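Local coordinates for protein fiber (Murine adenovirus 2, PDB 5NBH) that probably attaches the virus to host cells as the capsid fibre, this distal part joining the end of the shaft to a head that binds N-acetylglucosamine, at residues 50-55 / 61-66; 68-71 / 76-79. One frame throughout, in Å; residues are numbered along the deposited sequence.

Contact 1 of 2, residues 50-55 / 61-66; sequences PLSYNT and SLDYRS
A short beta hairpin of the fibre shaft, consistent with a repeat of the triple beta-spiral, pairs Leu51 and Ser52 with Leu62 and Ser61, its strands running antiparallel. Ser52 and Ser61 form the hydrogen-bonded pair: Ser52 N reaches Ser61 O at 2.9 Å, and Ser61 N returns a bond of the same length to Ser52 O. Beyond the strand proper, Asp63 N donates to Pro50 O (2.8 Å), extending the pairing up to the proline that follows a cis peptide bond. Leu51 and Leu62 share the apolar face opposite Ser52 and Ser61, where Leu62 CD1 meets Leu51 CD2 at 3.9 Å. Leu62 CD1 also lies 3.8 Å from Pro50 CG, the ring and the leucine side by side and pointing the same way. This apolar face turns to the trimer interior: Leu62 packs on Leu62 of the second subunit and on Pro50 of the third, and Leu51 on Leu51 of the third. On the serine face, Ser52 OG stands between its own backbone N and carbonyl carbon (chi1 58°), which aims it at Asp63. From there the hydroxyl donates to Asp63 OD2 at 2.9 Å, coming from above the carboxylate plane, 35° out of it.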
loop_
_atom_site.group_PDB
_atom_site.type_symbol
_atom_site.label_atom_id
_atom_site.label_comp_id
_atom_site.label_asym_id
_atom_site.label_seq_id
_atom_site.Cartn_x
_atom_site.Cartn_y
_atom_site.Cartn_z
ATOM N N PRO A 50 29.574 0.632 5.704
ATOM C CA PRO A 50 29.366 1.794 4.857
ATOM C C PRO A 50 29.999 3.090 5.322
ATOM O O PRO A 50 29.771 4.126 4.706
ATOM C CB PRO A 50 27.834 1.942 4.864
ATOM C CG PRO A 50 27.478 1.497 6.222
ATOM C CD PRO A 50 28.361 0.315 6.475
ATOM N N LEU A 51 30.792 3.055 6.384
ATOM C CA LEU A 51 31.571 4.242 6.737
ATOM C C LEU A 51 32.860 4.254 5.893
ATOM O O LEU A 51 33.462 3.197 5.656
ATOM C CB LEU A 51 31.925 4.236 8.217
ATOM C CG LEU A 51 30.743 4.149 9.200
ATOM C CD1 LEU A 51 31.302 3.987 10.604
ATOM C CD2 LEU A 51 29.853 5.386 9.079
ATOM N N SER A 52 33.262 5.442 5.484
ATOM C CA SER A 52 34.522 5.624 4.760
ATOM C C SER A 52 35.321 6.824 5.278
ATOM O O SER A 52 34.773 7.761 5.877
ATOM C CB SER A 52 34.243 5.788 3.274
ATOM O OG SER A 52 33.384 6.886 3.063
ATOM N N TYR A 53 36.624 6.785 5.023
ATOM C CA TYR A 53 37.534 7.860 5.434
ATOM C C TYR A 53 38.365 8.356 4.244
ATOM O O TYR A 53 39.057 7.576 3.623
ATOM C CB TYR A 53 38.452 7.366 6.549
ATOM C CG TYR A 53 39.379 8.445 7.078
ATOM C CD1 TYR A 53 38.877 9.523 7.796
ATOM C CD2 TYR A 53 40.755 8.394 6.839
ATOM C CE1 TYR A 53 39.716 10.521 8.279
ATOM C CE2 TYR A 53 41.605 9.387 7.313
ATOM C CZ TYR A 53 41.081 10.445 8.034
ATOM O OH TYR A 53 41.911 11.426 8.504
ATOM N N ASN A 54 38.270 9.650 3.953
ATOM C CA ASN A 54 39.039 10.324 2.905
ATOM C C ASN A 54 40.336 10.918 3.489
ATOM O O ASN A 54 40.285 11.794 4.349
ATOM C CB ASN A 54 38.167 11.430 2.308
ATOM C CG ASN A 54 38.838 12.175 1.159
ATOM O OD1 ASN A 54 39.986 11.918 0.810
ATOM N ND2 ASN A 54 38.111 13.119 0.573
ATOM N N THR A 55 41.482 10.444 2.994
ATOM C CA THR A 55 42.816 10.957 3.393
ATOM C C THR A 55 43.006 12.422 2.991
ATOM O O THR A 55 43.523 13.219 3.778
ATOM C CB THR A 55 43.957 10.067 2.815
ATOM O OG1 THR A 55 44.054 8.861 3.585
ATOM C CG2 THR A 55 45.328 10.771 2.835
ATOM N N SER A 61 32.911 9.844 6.444
ATOM C CA SER A 61 31.579 9.914 5.845
ATOM C C SER A 61 30.801 8.608 6.002
ATOM O O SER A 61 31.382 7.542 6.253
ATOM C CB SER A 61 31.726 10.176 4.335
ATOM O OG SER A 61 31.997 11.543 4.089
ATOM N N LEU A 62 29.473 8.704 5.835
ATOM C CA LEU A 62 28.603 7.514 5.623
ATOM C C LEU A 62 28.213 7.435 4.138
ATOM O O LEU A 62 27.670 8.392 3.591
ATOM C CB LEU A 62 27.305 7.621 6.450
ATOM C CG LEU A 62 26.258 6.507 6.185
ATOM C CD1 LEU A 62 26.744 5.169 6.715
ATOM C CD2 LEU A 62 24.921 6.855 6.817
ATOM N N ASP A 63 28.534 6.331 3.492
ATOM C CA ASP A 63 28.118 6.110 2.110
ATOM C C ASP A 63 26.735 5.464 2.090
ATOM O O ASP A 63 26.529 4.453 2.745
ATOM C CB ASP A 63 29.138 5.232 1.399
ATOM C CG ASP A 63 30.502 5.922 1.284
ATOM O OD1 ASP A 63 30.504 7.124 0.948
ATOM O OD2 ASP A 63 31.532 5.278 1.578
ATOM N N TYR A 64 25.826 6.055 1.328
ATOM C CA TYR A 64 24.449 5.519 1.215
ATOM C C TYR A 64 23.930 5.633 -0.225
ATOM O O TYR A 64 24.442 6.436 -1.026
ATOM C CB TYR A 64 23.513 6.231 2.204
ATOM C CG TYR A 64 23.498 7.704 2.031
ATOM C CD1 TYR A 64 22.654 8.313 1.105
ATOM C CD2 TYR A 64 24.379 8.517 2.747
ATOM C CE1 TYR A 64 22.668 9.681 0.903
ATOM C CE2 TYR A 64 24.394 9.889 2.555
ATOM C CZ TYR A 64 23.552 10.461 1.626
ATOM O OH TYR A 64 23.549 11.803 1.436
ATOM N N ARG A 65 22.871 4.866 -0.517
ATOM C CA ARG A 65 22.236 4.859 -1.845
ATOM C C ARG A 65 21.212 5.962 -1.883
ATOM O O ARG A 65 20.213 5.909 -1.158
ATOM C CB ARG A 65 21.565 3.516 -2.123
ATOM C CG ARG A 65 22.544 2.383 -2.334
ATOM C CD ARG A 65 22.959 2.274 -3.790
ATOM N NE ARG A 65 21.854 1.729 -4.584
ATOM C CZ ARG A 65 21.611 0.438 -4.800
ATOM N NH1 ARG A 65 22.407 -0.522 -4.319
ATOM N NH2 ARG A 65 20.554 0.099 -5.528
ATOM N N SER A 66 21.443 6.974 -2.714
ATOM C CA SER A 66 20.632 8.183 -2.674
ATOM C C SER A 66 19.166 7.980 -3.119
ATOM O O SER A 66 18.270 8.707 -2.657
ATOM C CB SER A 66 21.310 9.318 -3.445
ATOM O OG SER A 66 21.234 9.085 -4.827
#

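Contact 2 of 2, residues 68-71 / 76-79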
loop_
_atom_site.group_PDB
_atom_site.type_symbol
_atom_site.label_atom_id
_atom_site.label_comp_id
_atom_site.label_asym_id
_atom_site.label_seq_id
_atom_site.Cartn_x
_atom_site.Cartn_y
_atom_site.Cartn_z
ATOM N N GLN A 68 17.338 5.713 -1.973
ATOM C CA GLN A 68 16.723 5.021 -0.816
ATOM C C GLN A 68 16.914 5.816 0.477
ATOM O O GLN A 68 15.998 5.871 1.330
ATOM C CB GLN A 68 17.346 3.646 -0.670
ATOM C CG GLN A 68 17.079 2.754 -1.871
ATOM C CD GLN A 68 17.533 1.336 -1.724
ATOM O OE1 GLN A 68 17.503 0.740 -0.645
ATOM N NE2 GLN A 68 17.918 0.743 -2.855
ATOM N N LEU A 69 18.091 6.437 0.607
ATOM C CA LEU A 69 18.443 7.242 1.797
ATOM C C LEU A 69 18.927 8.620 1.385
ATOM O O LEU A 69 19.356 8.833 0.252
ATOM C CB LEU A 69 19.492 6.519 2.645
ATOM C CG LEU A 69 19.027 5.208 3.287
ATOM C CD1 LEU A 69 20.064 4.127 3.135
ATOM C CD2 LEU A 69 18.701 5.392 4.758
ATOM N N ARG A 70 18.806 9.571 2.313
ATOM C CA ARG A 70 19.129 10.964 2.047
ATOM C C ARG A 70 19.454 11.691 3.344
ATOM O O ARG A 70 19.240 11.165 4.432
ATOM C CB ARG A 70 17.961 11.676 1.364
ATOM C CG ARG A 70 16.708 11.789 2.209
ATOM C CD ARG A 70 15.548 12.376 1.438
ATOM N NE ARG A 70 15.723 13.818 1.335
ATOM C CZ ARG A 70 15.245 14.712 2.197
ATOM N NH1 ARG A 70 14.498 14.353 3.243
ATOM N NH2 ARG A 70 15.490 15.995 1.977
ATOM N N VAL A 71 19.957 12.913 3.196
ATOM C CA VAL A 71 20.220 13.791 4.326
ATOM C C VAL A 71 19.157 14.878 4.382
ATOM O O VAL A 71 18.893 15.566 3.385
ATOM C CB VAL A 71 21.617 14.407 4.220
ATOM C CG1 VAL A 71 21.863 15.425 5.343
ATOM C CG2 VAL A 71 22.664 13.319 4.284
ATOM N N LEU A 76 20.239 11.671 8.827
ATOM C CA LEU A 76 19.920 10.604 7.873
ATOM C C LEU A 76 18.416 10.408 7.863
ATOM O O LEU A 76 17.743 10.482 8.895
ATOM C CB LEU A 76 20.633 9.300 8.212
ATOM C CG LEU A 76 20.566 8.121 7.246
ATOM C CD1 LEU A 76 21.288 8.455 5.951
ATOM C CD2 LEU A 76 21.168 6.875 7.861
ATOM N N ALA A 77 17.911 10.166 6.664
ATOM C CA ALA A 77 16.496 9.945 6.436
ATOM C C ALA A 77 16.289 9.012 5.246
ATOM O O ALA A 77 17.227 8.635 4.525
ATOM C CB ALA A 77 15.816 11.285 6.204
ATOM N N LEU A 78 15.041 8.589 5.069
ATOM C CA LEU A 78 14.662 7.831 3.888
ATOM C C LEU A 78 14.202 8.758 2.747
ATOM O O LEU A 78 13.618 9.819 2.973
ATOM C CB LEU A 78 13.523 6.858 4.240
ATOM C CG LEU A 78 13.754 5.910 5.427
ATOM C CD1 LEU A 78 12.589 4.907 5.558
ATOM C CD2 LEU A 78 15.057 5.172 5.339
ATOM N N THR A 79 14.401 8.305 1.520
ATOM C CA THR A 79 13.933 9.042 0.360
ATOM C C THR A 79 12.396 8.879 0.226
ATOM O O THR A 79 11.671 9.834 -0.116
ATOM C CB THR A 79 14.703 8.572 -0.891
ATOM O OG1 THR A 79 16.103 8.851 -0.679
ATOM C CG2 THR A 79 14.269 9.307 -2.119
HETATM O O HOH W 1 12.650 12.020 4.165
#
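This is a buried antiparallel pairing in the second of the two shaft hairpins modelled in this chain, between strands 69-72 and 75-78, on the head side of the first. Its hydrogen-bonded pair is Arg70 with Ala77: Ala77 N approaches Arg70 O at 2.8 Å, and Arg70 N meets Ala77 O at 2.9 Å. Thr79 N closes the open end onto Gln68 O, also at 2.9 Å. Between these bonds Leu69 and Leu78 are a non-hydrogen-bonded pair whose side chains start out diverging, yet Leu69 CD2 still touches Leu78 CD2 at 3.7 Å. Leu69 CD2 also lies 4.1 Å from Leu76 CG. Arg70 has CG between its backbone N and carbonyl carbon (chi1 65°), which carries CG to 3.7 Å from Leu78 O, and the extended second torsion (chi2 -174°) leaves Arg70 CD 3.6 Å from Leu78 O; a bend at chi3 then turns the guanidinium, and a water bridges Arg70 NH1 to Leu78 O. Neighbouring chains complete the packing: Gln68 OE1 accepts from Leu78 N of the second subunit, and Leu69 packs against that same leucine. In turn, Gln68 OE1 of the third subunit accepts from Leu78 N, and Leu69 of the third subunit packs on Leu76 and Leu78. Such bonding within and between chains is consistent with hairpin pairing and trimer assembly supporting each other.

The modelled chain starts in the distal end of the shaft and turns back through residues 55-58, so that contact 1 closes the first hairpin of this chain. It then runs on through 63-67 towards the head, turns again after strand 69-72, and contact 2 closes the second hairpin before strand 83-96 starts the head. The two loops follow in series, neither nested nor crossed, their centres about 14 Å apart. They touch: Ser66 O probably bonds Thr79 OG1 at 2.9 Å, Tyr64 packs on Leu69 and Val71, and Leu62 CD2 meets Leu76 CD2. Both also pack on the second subunit, tying successive hairpins and neighbouring chains together.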